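Local coordinates for reticulocyte-binding protein 2a (Plasmodium vivax, PDB 4Z8N) that probably binds a receptor on the surface of reticulocytes through this erythrocyte-binding domain, helping the malaria parasite to invade them, at residues A[26-37]-A[254-265]. Numbering follows the deposited sequence.
Sequences VQMNYFAEIKYY and FDSANFYATYKF
V26 lies over the face of the F265 ring, and from this CH-pi contact the short helix 26-37 crosses residues 254-265 of the long helix 246-297, the local axes 127° apart, in a knobs-into-holes crossing within the largely helical erythrocyte-binding domain. The CB of V26 stands 4.0 Å from the centroid of the F265 ring, while its CG2 reaches on toward the F265 CB. N29 comes to the edge of the same ring with its ND2; its OD1, buried without a polar partner, rests 3.7 Å from K264 CD. The next residue, Y30, is the knob among F254, A257, N258 and A261. With CG anti to the backbone N (chi1 170°), its ring is directed across the partner helix, where the backbone N of N258 and the carbonyl O of F254 meet the ring edge and I34 CG1 covers one face. Small A257 and A261 let the backbones close in, the CA atoms of Y30 and A261 being 5.1 Å apart. E33 bends at chi2 (-59°) and brings its carboxylate to the edge of the Y260 ring, the planes 76° apart; K264 ends in a salt bridge whose hydrogen bond, K264 NZ to E33 OE2 at 3.5 Å, is weak. Y158 of helix 149-162 stacks on Y260 and makes a weak hydrogen bond to E33 OE1. I34 sends CD1 to A257 CB, which fits as a reciprocal knob among Y30, E33, I34 and Y37. At the last turn, the Y37 ring meets A257 CB and S256 CB obliquely; S256 OG bonds back to L252 O, and Y37 OH stops 3.7 Å from S256 CB.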
loop_
_atom_site.group_PDB
_atom_site.type_symbol
_atom_site.label_atom_id
_atom_site.label_comp_id
_atom_site.label_asym_id
_atom_site.label_seq_id
_atom_site.Cartn_x
_atom_site.Cartn_y
_atom_site.Cartn_z
ATOM N N VAL A 26 0.639 -1.482 -8.911
ATOM C CA VAL A 26 1.139 -2.847 -8.782
ATOM C C VAL A 26 1.554 -3.425 -10.140
ATOM O O VAL A 26 2.453 -4.261 -10.208
ATOM C CB VAL A 26 0.094 -3.771 -8.106
ATOM C CG1 VAL A 26 -1.142 -3.936 -8.983
ATOM C CG2 VAL A 26 0.708 -5.123 -7.766
ATOM N N GLN A 27 0.916 -2.965 -11.214
ATOM C CA GLN A 27 1.269 -3.401 -12.566
ATOM C C GLN A 27 2.730 -3.085 -12.885
ATOM O O GLN A 27 3.407 -3.857 -13.566
ATOM C CB GLN A 27 0.360 -2.740 -13.610
ATOM C CG GLN A 27 -1.114 -3.140 -13.533
ATOM C CD GLN A 27 -1.955 -2.146 -12.747
ATOM O OE1 GLN A 27 -1.594 -1.743 -11.640
ATOM N NE2 GLN A 27 -3.085 -1.746 -13.320
ATOM N N MET A 28 3.205 -1.946 -12.391
ATOM C CA MET A 28 4.575 -1.511 -12.639
ATOM C C MET A 28 5.548 -2.447 -11.944
ATOM O O MET A 28 6.625 -2.741 -12.460
ATOM C CB MET A 28 4.782 -0.070 -12.165
ATOM C CG MET A 28 3.795 0.924 -12.770
ATOM S SD MET A 28 3.930 1.065 -14.566
ATOM C CE MET A 28 5.382 2.092 -14.723
ATOM N N ASN A 29 5.154 -2.910 -10.763
ATOM C CA ASN A 29 5.924 -3.902 -10.035
ATOM C C ASN A 29 5.965 -5.209 -10.818
ATOM O O ASN A 29 6.998 -5.871 -10.902
ATOM C CB ASN A 29 5.321 -4.130 -8.649
ATOM C CG ASN A 29 6.330 -4.664 -7.657
ATOM O OD1 ASN A 29 6.867 -5.757 -7.829
ATOM N ND2 ASN A 29 6.583 -3.900 -6.603
ATOM N N TYR A 30 4.824 -5.564 -11.397
ATOM C CA TYR A 30 4.698 -6.774 -12.197
ATOM C C TYR A 30 5.601 -6.733 -13.434
ATOM O O TYR A 30 6.265 -7.719 -13.760
ATOM C CB TYR A 30 3.236 -6.978 -12.606
ATOM C CG TYR A 30 3.017 -8.062 -13.636
ATOM C CD1 TYR A 30 3.011 -9.402 -13.272
ATOM C CD2 TYR A 30 2.802 -7.744 -14.972
ATOM C CE1 TYR A 30 2.810 -10.395 -14.207
ATOM C CE2 TYR A 30 2.599 -8.734 -15.918
ATOM C CZ TYR A 30 2.605 -10.055 -15.528
ATOM O OH TYR A 30 2.402 -11.044 -16.458
ATOM N N PHE A 31 5.631 -5.590 -14.114
ATOM C CA PHE A 31 6.439 -5.447 -15.319
ATOM C C PHE A 31 7.928 -5.570 -15.006
ATOM O O PHE A 31 8.705 -6.058 -15.828
ATOM C CB PHE A 31 6.148 -4.108 -16.003
ATOM C CG PHE A 31 4.741 -3.980 -16.513
ATOM C CD1 PHE A 31 4.053 -5.092 -16.976
ATOM C CD2 PHE A 31 4.100 -2.751 -16.519
ATOM C CE1 PHE A 31 2.754 -4.980 -17.445
ATOM C CE2 PHE A 31 2.800 -2.632 -16.985
ATOM C CZ PHE A 31 2.127 -3.748 -17.449
ATOM N N ALA A 32 8.319 -5.129 -13.814
ATOM C CA ALA A 32 9.702 -5.249 -13.371
ATOM C C ALA A 32 10.055 -6.707 -13.097
ATOM O O ALA A 32 11.175 -7.141 -13.362
ATOM C CB ALA A 32 9.943 -4.400 -12.128
ATOM N N GLU A 33 9.091 -7.460 -12.575
ATOM C CA GLU A 33 9.292 -8.878 -12.281
ATOM C C GLU A 33 9.474 -9.700 -13.551
ATOM O O GLU A 33 10.347 -10.566 -13.615
ATOM C CB GLU A 33 8.118 -9.434 -11.470
ATOM C CG GLU A 33 8.076 -8.930 -10.042
ATOM C CD GLU A 33 9.338 -9.271 -9.273
ATOM O OE1 GLU A 33 9.857 -10.395 -9.450
ATOM O OE2 GLU A 33 9.817 -8.413 -8.504
ATOM N N ILE A 34 8.644 -9.427 -14.554
ATOM C CA ILE A 34 8.737 -10.113 -15.839
ATOM C C ILE A 34 10.107 -9.883 -16.472
ATOM O O ILE A 34 10.669 -10.778 -17.107
ATOM C CB ILE A 34 7.630 -9.644 -16.808
ATOM C CG1 ILE A 34 6.258 -10.087 -16.300
ATOM C CG2 ILE A 34 7.850 -10.205 -18.207
ATOM C CD1 ILE A 34 6.096 -11.590 -16.230
ATOM N N LYS A 35 10.649 -8.686 -16.265
ATOM C CA LYS A 35 11.914 -8.289 -16.872
ATOM C C LYS A 35 13.044 -9.281 -16.607
ATOM O O LYS A 35 13.772 -9.644 -17.528
ATOM C CB LYS A 35 12.322 -6.897 -16.387
ATOM C CG LYS A 35 13.627 -6.398 -16.980
ATOM C CD LYS A 35 13.920 -4.971 -16.547
ATOM C CE LYS A 35 13.351 -3.966 -17.532
ATOM N NZ LYS A 35 14.317 -3.669 -18.631
ATOM N N TYR A 36 13.195 -9.735 -15.366
ATOM C CA TYR A 36 14.256 -10.699 -15.078
ATOM C C TYR A 36 13.719 -12.125 -14.959
ATOM O O TYR A 36 14.483 -13.072 -14.765
ATOM C CB TYR A 36 15.027 -10.302 -13.815
ATOM C CG TYR A 36 14.242 -10.332 -12.524
ATOM C CD1 TYR A 36 14.212 -11.475 -11.735
ATOM C CD2 TYR A 36 13.561 -9.209 -12.076
ATOM C CE1 TYR A 36 13.509 -11.506 -10.544
ATOM C CE2 TYR A 36 12.853 -9.230 -10.887
ATOM C CZ TYR A 36 12.832 -10.381 -10.125
ATOM O OH TYR A 36 12.133 -10.411 -8.939
ATOM N N TYR A 37 12.406 -12.275 -15.097
ATOM C CA TYR A 37 11.789 -13.595 -15.142
ATOM C C TYR A 37 12.242 -14.352 -16.393
ATOM O O TYR A 37 12.633 -15.518 -16.318
ATOM C CB TYR A 37 10.260 -13.474 -15.120
ATOM C CG TYR A 37 9.529 -14.746 -14.734
ATOM C CD1 TYR A 37 9.502 -15.848 -15.584
ATOM C CD2 TYR A 37 8.851 -14.837 -13.523
ATOM C CE1 TYR A 37 8.837 -17.007 -15.234
ATOM C CE2 TYR A 37 8.176 -15.990 -13.166
ATOM C CZ TYR A 37 8.172 -17.072 -14.026
ATOM O OH TYR A 37 7.505 -18.224 -13.677
ATOM N N PHE A 254 2.998 -15.703 -16.084
ATOM C CA PHE A 254 2.294 -14.478 -15.724
ATOM C C PHE A 254 1.591 -14.591 -14.375
ATOM O O PHE A 254 1.587 -13.643 -13.594
ATOM C CB PHE A 254 1.284 -14.108 -16.814
ATOM C CG PHE A 254 1.915 -13.753 -18.136
ATOM C CD1 PHE A 254 3.270 -13.469 -18.225
ATOM C CD2 PHE A 254 1.150 -13.701 -19.289
ATOM C CE1 PHE A 254 3.849 -13.144 -19.440
ATOM C CE2 PHE A 254 1.723 -13.375 -20.508
ATOM C CZ PHE A 254 3.075 -13.096 -20.582
ATOM N N ASP A 255 0.993 -15.747 -14.106
ATOM C CA ASP A 255 0.330 -15.979 -12.827
ATOM C C ASP A 255 1.325 -15.918 -11.673
ATOM O O ASP A 255 1.044 -15.326 -10.633
ATOM C CB ASP A 255 -0.389 -17.330 -12.829
ATOM C CG ASP A 255 -1.677 -17.306 -13.634
ATOM O OD1 ASP A 255 -1.945 -16.286 -14.304
ATOM O OD2 ASP A 255 -2.417 -18.311 -13.605
ATOM N N SER A 256 2.489 -16.529 -11.869
ATOM C CA SER A 256 3.538 -16.549 -10.855
ATOM C C SER A 256 4.034 -15.150 -10.532
ATOM O O SER A 256 4.120 -14.764 -9.368
ATOM C CB SER A 256 4.712 -17.413 -11.318
ATOM O OG SER A 256 4.301 -18.747 -11.532
ATOM N N ALA A 257 4.367 -14.399 -11.576
ATOM C CA ALA A 257 4.910 -13.059 -11.414
ATOM C C ALA A 257 3.877 -12.120 -10.801
ATOM O O ALA A 257 4.219 -11.259 -9.995
ATOM C CB ALA A 257 5.394 -12.519 -12.750
ATOM N N ASN A 258 2.617 -12.297 -11.182
ATOM C CA ASN A 258 1.542 -11.457 -10.663
ATOM C C ASN A 258 1.274 -11.713 -9.180
ATOM O O ASN A 258 1.013 -10.783 -8.421
ATOM C CB ASN A 258 0.261 -11.674 -11.474
ATOM C CG ASN A 258 -0.866 -10.764 -11.034
ATOM O OD1 ASN A 258 -0.844 -9.560 -11.292
ATOM N ND2 ASN A 258 -1.863 -11.335 -10.368
ATOM N N PHE A 259 1.341 -12.975 -8.772
ATOM C CA PHE A 259 1.172 -13.327 -7.365
ATOM C C PHE A 259 2.285 -12.733 -6.504
ATOM O O PHE A 259 2.029 -12.212 -5.415
ATOM C CB PHE A 259 1.133 -14.849 -7.194
ATOM C CG PHE A 259 -0.173 -15.471 -7.602
ATOM C CD1 PHE A 259 -1.369 -14.802 -7.397
ATOM C CD2 PHE A 259 -0.205 -16.723 -8.193
ATOM C CE1 PHE A 259 -2.572 -15.372 -7.771
ATOM C CE2 PHE A 259 -1.405 -17.297 -8.572
ATOM C CZ PHE A 259 -2.588 -16.621 -8.359
ATOM N N TYR A 260 3.521 -12.802 -6.988
ATOM C CA TYR A 260 4.642 -12.272 -6.222
ATOM C C TYR A 260 4.653 -10.745 -6.232
ATOM O O TYR A 260 4.965 -10.116 -5.221
ATOM C CB TYR A 260 5.977 -12.803 -6.748
ATOM C CG TYR A 260 7.162 -12.186 -6.038
ATOM C CD1 TYR A 260 7.424 -12.477 -4.704
ATOM C CD2 TYR A 260 8.007 -11.298 -6.694
ATOM C CE1 TYR A 260 8.498 -11.908 -4.044
ATOM C CE2 TYR A 260 9.087 -10.726 -6.044
ATOM C CZ TYR A 260 9.326 -11.034 -4.718
ATOM O OH TYR A 260 10.395 -10.467 -4.066
ATOM N N ALA A 261 4.312 -10.154 -7.374
ATOM C CA ALA A 261 4.263 -8.697 -7.487
ATOM C C ALA A 261 3.230 -8.116 -6.526
ATOM O O ALA A 261 3.457 -7.072 -5.917
ATOM C CB ALA A 261 3.951 -8.281 -8.914
ATOM N N THR A 262 2.103 -8.809 -6.395
ATOM C CA THR A 262 1.050 -8.419 -5.461
ATOM C C THR A 262 1.547 -8.499 -4.021
ATOM O O THR A 262 1.317 -7.592 -3.219
ATOM C CB THR A 262 -0.196 -9.309 -5.626
ATOM O OG1 THR A 262 -0.740 -9.123 -6.938
ATOM C CG2 THR A 262 -1.258 -8.960 -4.589
ATOM N N TYR A 263 2.229 -9.595 -3.706
ATOM C CA TYR A 263 2.824 -9.792 -2.393
ATOM C C TYR A 263 3.853 -8.706 -2.083
ATOM O O TYR A 263 3.816 -8.085 -1.020
ATOM C CB TYR A 263 3.469 -11.180 -2.316
ATOM C CG TYR A 263 4.352 -11.404 -1.109
ATOM C CD1 TYR A 263 3.811 -11.800 0.107
ATOM C CD2 TYR A 263 5.729 -11.235 -1.190
ATOM C CE1 TYR A 263 4.617 -12.011 1.212
ATOM C CE2 TYR A 263 6.540 -11.443 -0.093
ATOM C CZ TYR A 263 5.980 -11.829 1.104
ATOM O OH TYR A 263 6.786 -12.038 2.195
ATOM N N LYS A 264 4.764 -8.478 -3.022
ATOM C CA LYS A 264 5.857 -7.533 -2.825
ATOM C C LYS A 264 5.367 -6.088 -2.721
ATOM O O LYS A 264 5.854 -5.318 -1.896
ATOM C CB LYS A 264 6.869 -7.663 -3.966
ATOM C CG LYS A 264 8.055 -6.716 -3.867
ATOM C CD LYS A 264 8.975 -6.877 -5.066
ATOM C CE LYS A 264 10.128 -5.893 -5.030
ATOM N NZ LYS A 264 11.002 -6.043 -6.230
ATOM N N PHE A 265 4.406 -5.731 -3.566
ATOM C CA PHE A 265 3.856 -4.382 -3.600
ATOM C C PHE A 265 3.279 -3.980 -2.240
ATOM O O PHE A 265 3.463 -2.850 -1.789
ATOM C CB PHE A 265 2.779 -4.289 -4.689
ATOM C CG PHE A 265 2.252 -2.901 -4.921
ATOM C CD1 PHE A 265 3.040 -1.937 -5.527
ATOM C CD2 PHE A 265 0.953 -2.572 -4.565
ATOM C CE1 PHE A 265 2.551 -0.664 -5.755
ATOM C CE2 PHE A 265 0.458 -1.299 -4.791
ATOM C CZ PHE A 265 1.257 -0.345 -5.387
#